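Long-range contact in alpha-glucosidase (PDB 5HQA), which hydrolyses alpha-glucosides as a chloride-activated, calcium-binding member of glycoside hydrolase family 97, and is held here with the inhibitor acarbose: residues W260-G272 with Y296-V310. Residues are numbered along the deposited sequence; the frame is centred on the assembly and turned at random.
Sequences WVKPGKYIGIWWG and YMDFAAKYGFDGVLV. With AC1 (4,6-dideoxy-4-{[(1S,4R,5S,6S)-4,5,6-trihydroxy-3-(hydroxymethyl)cyclohex-2-en-1-yl]amino}-alpha-D-glucopyranose), chain B; FMT (formic acid), chain L.
Ile267 fills the seam between strand 264-269 and the helix-turn-strand unit 296-310 with both of its branches. Ile267 CG1 sits between the backbone N and the carbonyl carbon (chi1 61°), which carries Ile267 CD1 out to the helix, 3.7 Å from Phe299 CD2 at the ring edge and 3.8 Å from Ala300 CB. The other branch, Ile267 CG2, lies over one face of Phe305, 4.0 Å from the ring centroid, a CH-pi contact. Ile269, on the same face of the sheet, places CG1 over the centre of the Tyr296 ring, 3.7 Å from its centroid, while its CD1 runs beside Val310. Tyr296 OH meets a water that also accepts from Trp270 N and Gly272 N. With an alanine at Tyr296, Ile269 CG1 would probably face a gap, and this water would lose its hydroxyl partner. Beneath these side chains the strands pair in parallel: Leu309 N donates to Ile267 O (2.8 Å), and Ile269 N to Leu309 O (2.8 Å). On the other face Leu309 lies alongside Tyr266, pointing the same way, and its CD2 comes within 4.2 Å of Trp270 CD1. Strand 264-269, helix 290-303 and strand 307-310 form a beta-alpha-beta crossover, consistent with the first unit of the family's TIM-barrel domain. Trp270, just past the first strand, gives NE1 to O3B of the acarbose unit AC1 (3.1 Å), which Glu311 and Lys386 also bind. An apolar layer under the helix thus backs strands whose C-terminal ends lead to two of the residues that bind the sugar, Trp270 and Glu311.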
# COMPACT_ATOMS: atom_id res chain seq x y z
N TRP A 260 -14.24 -14.63 7.61
CA TRP A 260 -14.37 -13.69 8.71
C TRP A 260 -13.68 -12.36 8.46
O TRP A 260 -13.80 -11.45 9.30
CB TRP A 260 -13.82 -14.32 10.00
CG TRP A 260 -12.44 -14.92 9.85
CD1 TRP A 260 -12.14 -16.22 9.52
CD2 TRP A 260 -11.18 -14.27 10.05
NE1 TRP A 260 -10.78 -16.40 9.50
CE2 TRP A 260 -10.17 -15.22 9.82
CE3 TRP A 260 -10.81 -12.96 10.39
CZ2 TRP A 260 -8.81 -14.91 9.93
CZ3 TRP A 260 -9.46 -12.65 10.50
CH2 TRP A 260 -8.48 -13.62 10.27
N VAL A 261 -12.95 -12.23 7.36
CA VAL A 261 -12.40 -10.95 6.92
C VAL A 261 -13.44 -10.28 6.04
O VAL A 261 -13.83 -10.83 5.00
CB VAL A 261 -11.08 -11.15 6.16
CG1 VAL A 261 -10.54 -9.81 5.70
CG2 VAL A 261 -10.05 -11.88 7.03
N LYS A 262 -13.91 -9.10 6.46
CA LYS A 262 -15.06 -8.44 5.84
C LYS A 262 -14.67 -7.09 5.25
O LYS A 262 -14.51 -6.11 6.00
CB LYS A 262 -16.19 -8.24 6.85
CG LYS A 262 -16.69 -9.51 7.54
CD LYS A 262 -17.31 -10.50 6.55
CE LYS A 262 -18.36 -11.38 7.22
NZ LYS A 262 -18.07 -11.55 8.68
N PRO A 263 -14.52 -6.97 3.93
CA PRO A 263 -14.36 -5.64 3.33
C PRO A 263 -15.58 -4.79 3.61
O PRO A 263 -16.70 -5.29 3.72
CB PRO A 263 -14.23 -5.94 1.83
CG PRO A 263 -13.82 -7.39 1.76
CD PRO A 263 -14.50 -8.04 2.92
N GLY A 264 -15.37 -3.48 3.75
CA GLY A 264 -16.49 -2.60 4.00
C GLY A 264 -16.04 -1.18 4.25
O GLY A 264 -14.86 -0.86 4.14
N LYS A 265 -17.00 -0.33 4.59
CA LYS A 265 -16.73 1.07 4.85
C LYS A 265 -16.87 1.36 6.33
O LYS A 265 -17.64 0.70 7.03
CB LYS A 265 -17.67 1.96 4.03
CG LYS A 265 -17.35 1.91 2.54
CD LYS A 265 -18.46 2.54 1.71
CE LYS A 265 -19.73 1.70 1.78
NZ LYS A 265 -20.69 2.10 0.73
N TYR A 266 -16.12 2.35 6.82
CA TYR A 266 -16.16 2.67 8.24
C TYR A 266 -16.06 4.17 8.44
O TYR A 266 -15.66 4.92 7.55
CB TYR A 266 -15.07 1.92 9.03
CG TYR A 266 -13.64 2.37 8.78
CD1 TYR A 266 -12.96 2.01 7.62
CD2 TYR A 266 -12.95 3.10 9.74
CE1 TYR A 266 -11.65 2.41 7.40
CE2 TYR A 266 -11.64 3.49 9.54
CZ TYR A 266 -10.99 3.14 8.37
OH TYR A 266 -9.69 3.54 8.16
N ILE A 267 -16.47 4.60 9.63
CA ILE A 267 -16.27 5.97 10.09
C ILE A 267 -15.47 5.91 11.38
O ILE A 267 -15.11 4.82 11.85
CB ILE A 267 -17.61 6.69 10.31
CG1 ILE A 267 -18.43 5.97 11.39
CG2 ILE A 267 -18.39 6.79 8.99
CD1 ILE A 267 -19.81 6.58 11.62
N GLY A 268 -15.17 7.06 11.97
CA GLY A 268 -14.40 6.98 13.18
C GLY A 268 -14.35 8.25 13.99
O GLY A 268 -14.45 9.35 13.44
N ILE A 269 -14.23 8.10 15.30
CA ILE A 269 -13.81 9.19 16.17
C ILE A 269 -12.31 9.32 15.93
O ILE A 269 -11.51 8.51 16.41
CB ILE A 269 -14.14 8.91 17.64
CG1 ILE A 269 -15.65 8.85 17.82
CG2 ILE A 269 -13.54 9.98 18.54
CD1 ILE A 269 -16.11 8.33 19.18
N TRP A 270 -11.94 10.29 15.10
CA TRP A 270 -10.63 10.30 14.46
C TRP A 270 -10.28 11.70 13.94
O TRP A 270 -9.39 12.36 14.48
CB TRP A 270 -10.59 9.28 13.32
CG TRP A 270 -9.26 9.29 12.64
CD1 TRP A 270 -8.08 8.81 13.14
CD2 TRP A 270 -8.95 9.85 11.35
NE1 TRP A 270 -7.06 9.03 12.24
CE2 TRP A 270 -7.57 9.67 11.14
CE3 TRP A 270 -9.71 10.48 10.36
CZ2 TRP A 270 -6.93 10.10 9.98
CZ3 TRP A 270 -9.07 10.91 9.21
CH2 TRP A 270 -7.69 10.72 9.03
N TRP A 271 -10.98 12.15 12.90
CA TRP A 271 -10.67 13.44 12.27
C TRP A 271 -10.78 14.59 13.26
O TRP A 271 -10.01 15.55 13.20
CB TRP A 271 -11.60 13.65 11.09
CG TRP A 271 -11.36 14.85 10.21
CD1 TRP A 271 -12.20 15.91 10.02
CD2 TRP A 271 -10.23 15.07 9.35
NE1 TRP A 271 -11.66 16.79 9.10
CE2 TRP A 271 -10.46 16.30 8.68
CE3 TRP A 271 -9.05 14.36 9.09
CZ2 TRP A 271 -9.55 16.82 7.77
CZ3 TRP A 271 -8.15 14.88 8.17
CH2 TRP A 271 -8.40 16.10 7.52
N GLY A 272 -11.75 14.51 14.18
CA GLY A 272 -11.90 15.55 15.19
C GLY A 272 -10.63 15.79 15.99
O GLY A 272 -10.33 16.92 16.36
N TYR A 296 -21.74 7.86 17.00
CA TYR A 296 -21.17 7.42 15.73
C TYR A 296 -21.78 6.10 15.27
O TYR A 296 -22.04 5.90 14.08
CB TYR A 296 -19.65 7.31 15.83
CG TYR A 296 -18.91 8.61 15.56
CD1 TYR A 296 -18.98 9.67 16.46
CD2 TYR A 296 -18.14 8.77 14.41
CE1 TYR A 296 -18.30 10.85 16.22
CE2 TYR A 296 -17.46 9.95 14.16
CZ TYR A 296 -17.55 10.99 15.06
OH TYR A 296 -16.88 12.16 14.82
N MET A 297 -22.02 5.17 16.21
CA MET A 297 -22.62 3.89 15.82
C MET A 297 -24.02 4.08 15.27
O MET A 297 -24.41 3.41 14.31
CB MET A 297 -22.64 2.93 17.01
CG MET A 297 -21.29 2.31 17.29
SD MET A 297 -21.21 1.58 18.94
CE MET A 297 -20.91 -0.10 18.55
N ASP A 298 -24.80 4.99 15.88
CA ASP A 298 -26.13 5.30 15.36
C ASP A 298 -26.04 5.81 13.93
O ASP A 298 -26.81 5.39 13.06
CB ASP A 298 -26.83 6.34 16.24
CG ASP A 298 -27.22 5.79 17.60
OD1 ASP A 298 -27.39 4.55 17.73
OD2 ASP A 298 -27.39 6.60 18.54
N PHE A 299 -25.10 6.72 13.67
CA PHE A 299 -24.91 7.24 12.33
C PHE A 299 -24.51 6.13 11.37
O PHE A 299 -25.05 6.01 10.27
CB PHE A 299 -23.85 8.35 12.36
CG PHE A 299 -23.59 9.00 11.02
CD1 PHE A 299 -24.32 10.11 10.62
CD2 PHE A 299 -22.60 8.51 10.17
CE1 PHE A 299 -24.08 10.71 9.39
CE2 PHE A 299 -22.36 9.10 8.94
CZ PHE A 299 -23.10 10.21 8.56
N ALA A 300 -23.54 5.30 11.78
CA ALA A 300 -23.10 4.20 10.93
C ALA A 300 -24.25 3.25 10.61
O ALA A 300 -24.41 2.82 9.46
CB ALA A 300 -21.96 3.44 11.59
N ALA A 301 -25.08 2.94 11.60
CA ALA A 301 -26.21 2.04 11.36
C ALA A 301 -27.19 2.65 10.37
O ALA A 301 -27.73 1.95 9.50
CB ALA A 301 -26.91 1.69 12.67
N LYS A 302 -27.44 3.95 10.48
CA LYS A 302 -28.43 4.58 9.61
C LYS A 302 -27.94 4.70 8.17
O LYS A 302 -28.73 4.58 7.23
CB LYS A 302 -28.82 5.95 10.17
CG LYS A 302 -29.81 6.72 9.33
CD LYS A 302 -30.31 7.97 10.04
CE LYS A 302 -31.36 8.69 9.19
NZ LYS A 302 -32.05 9.75 9.98
N TYR A 303 -26.64 4.93 7.97
CA TYR A 303 -26.13 5.28 6.65
C TYR A 303 -25.30 4.18 6.01
O TYR A 303 -24.72 4.40 4.94
CB TYR A 303 -25.35 6.59 6.74
CG TYR A 303 -26.29 7.74 7.01
CD1 TYR A 303 -27.14 8.21 6.01
CD2 TYR A 303 -26.38 8.33 8.26
CE1 TYR A 303 -28.02 9.25 6.24
CE2 TYR A 303 -27.27 9.37 8.51
CZ TYR A 303 -28.08 9.83 7.50
OH TYR A 303 -28.96 10.86 7.72
N GLY A 304 -25.23 2.99 6.61
CA GLY A 304 -24.65 1.85 5.93
C GLY A 304 -23.16 1.65 6.10
O GLY A 304 -22.48 1.21 5.17
N PHE A 305 -22.62 1.94 7.29
CA PHE A 305 -21.21 1.72 7.57
C PHE A 305 -21.05 0.56 8.55
O PHE A 305 -21.86 0.39 9.47
CB PHE A 305 -20.56 2.99 8.11
CG PHE A 305 -20.53 4.10 7.09
CD1 PHE A 305 -21.61 4.95 6.94
CD2 PHE A 305 -19.45 4.23 6.23
CE1 PHE A 305 -21.59 5.95 5.98
CE2 PHE A 305 -19.42 5.23 5.27
CZ PHE A 305 -20.50 6.09 5.14
N ASP A 306 -20.01 -0.25 8.33
CA ASP A 306 -19.86 -1.50 9.06
C ASP A 306 -19.29 -1.32 10.46
O ASP A 306 -19.54 -2.15 11.34
CB ASP A 306 -18.95 -2.46 8.30
CG ASP A 306 -19.56 -2.95 7.01
OD1 ASP A 306 -20.80 -2.90 6.87
OD2 ASP A 306 -18.79 -3.41 6.13
N GLY A 307 -18.50 -0.27 10.68
CA GLY A 307 -17.78 -0.16 11.93
C GLY A 307 -17.42 1.28 12.25
O GLY A 307 -17.50 2.17 11.40
N VAL A 308 -17.04 1.48 13.51
CA VAL A 308 -16.61 2.78 14.01
C VAL A 308 -15.23 2.61 14.64
O VAL A 308 -15.09 1.90 15.64
CB VAL A 308 -17.59 3.37 15.04
CG1 VAL A 308 -17.04 4.66 15.63
CG2 VAL A 308 -18.96 3.59 14.40
N LEU A 309 -14.22 3.22 14.03
CA LEU A 309 -12.91 3.33 14.67
C LEU A 309 -12.97 4.35 15.80
O LEU A 309 -13.56 5.42 15.64
CB LEU A 309 -11.86 3.76 13.64
CG LEU A 309 -10.48 4.17 14.17
CD1 LEU A 309 -9.67 2.95 14.65
CD2 LEU A 309 -9.71 4.96 13.10
N VAL A 310 -12.35 4.03 16.93
CA VAL A 310 -12.26 4.98 18.04
C VAL A 310 -10.83 5.00 18.54
O VAL A 310 -10.32 3.97 19.02
CB VAL A 310 -13.22 4.64 19.19
CG1 VAL A 310 -13.09 5.68 20.27
CG2 VAL A 310 -14.66 4.57 18.71
C1 AC1 B . 3.16 12.12 13.24
O2 AC1 B . 4.37 11.19 11.39
C2 AC1 B . 3.33 10.91 12.34
C4A AC1 B . -3.61 8.24 13.86
C3 AC1 B . 2.04 10.53 11.66
O3 AC1 B . 2.25 9.43 10.76
C4 AC1 B . 0.99 10.23 12.69
N4A AC1 B . -0.23 9.57 12.12
C5 AC1 B . 0.69 11.62 13.23
O5 AC1 B . 1.88 12.06 14.02
C6 AC1 B . -0.52 11.72 14.09
C1B AC1 B . -0.69 8.34 12.85
C2B AC1 B . -2.00 7.66 12.07
O2B AC1 B . -1.65 7.53 10.69
C3B AC1 B . -3.17 8.40 12.29
O3B AC1 B . -4.29 7.95 11.48
O4 AC1 B . -4.72 9.08 14.14
C5B AC1 B . -2.54 8.53 14.78
C7B AC1 B . -1.01 8.55 14.23
C6B AC1 B . -2.78 8.21 16.26
O6B AC1 B . -2.73 6.83 16.41
C FMT L . -8.34 -18.96 10.68
O1 FMT L . -7.59 -18.39 11.48
O2 FMT L . -8.58 -18.56 9.54
O HOH W 1 -16.22 -4.28 7.28
O HOH W 2 -22.71 0.32 2.13
O HOH W 3 -21.75 3.71 3.50
O HOH W 4 -13.91 12.39 14.22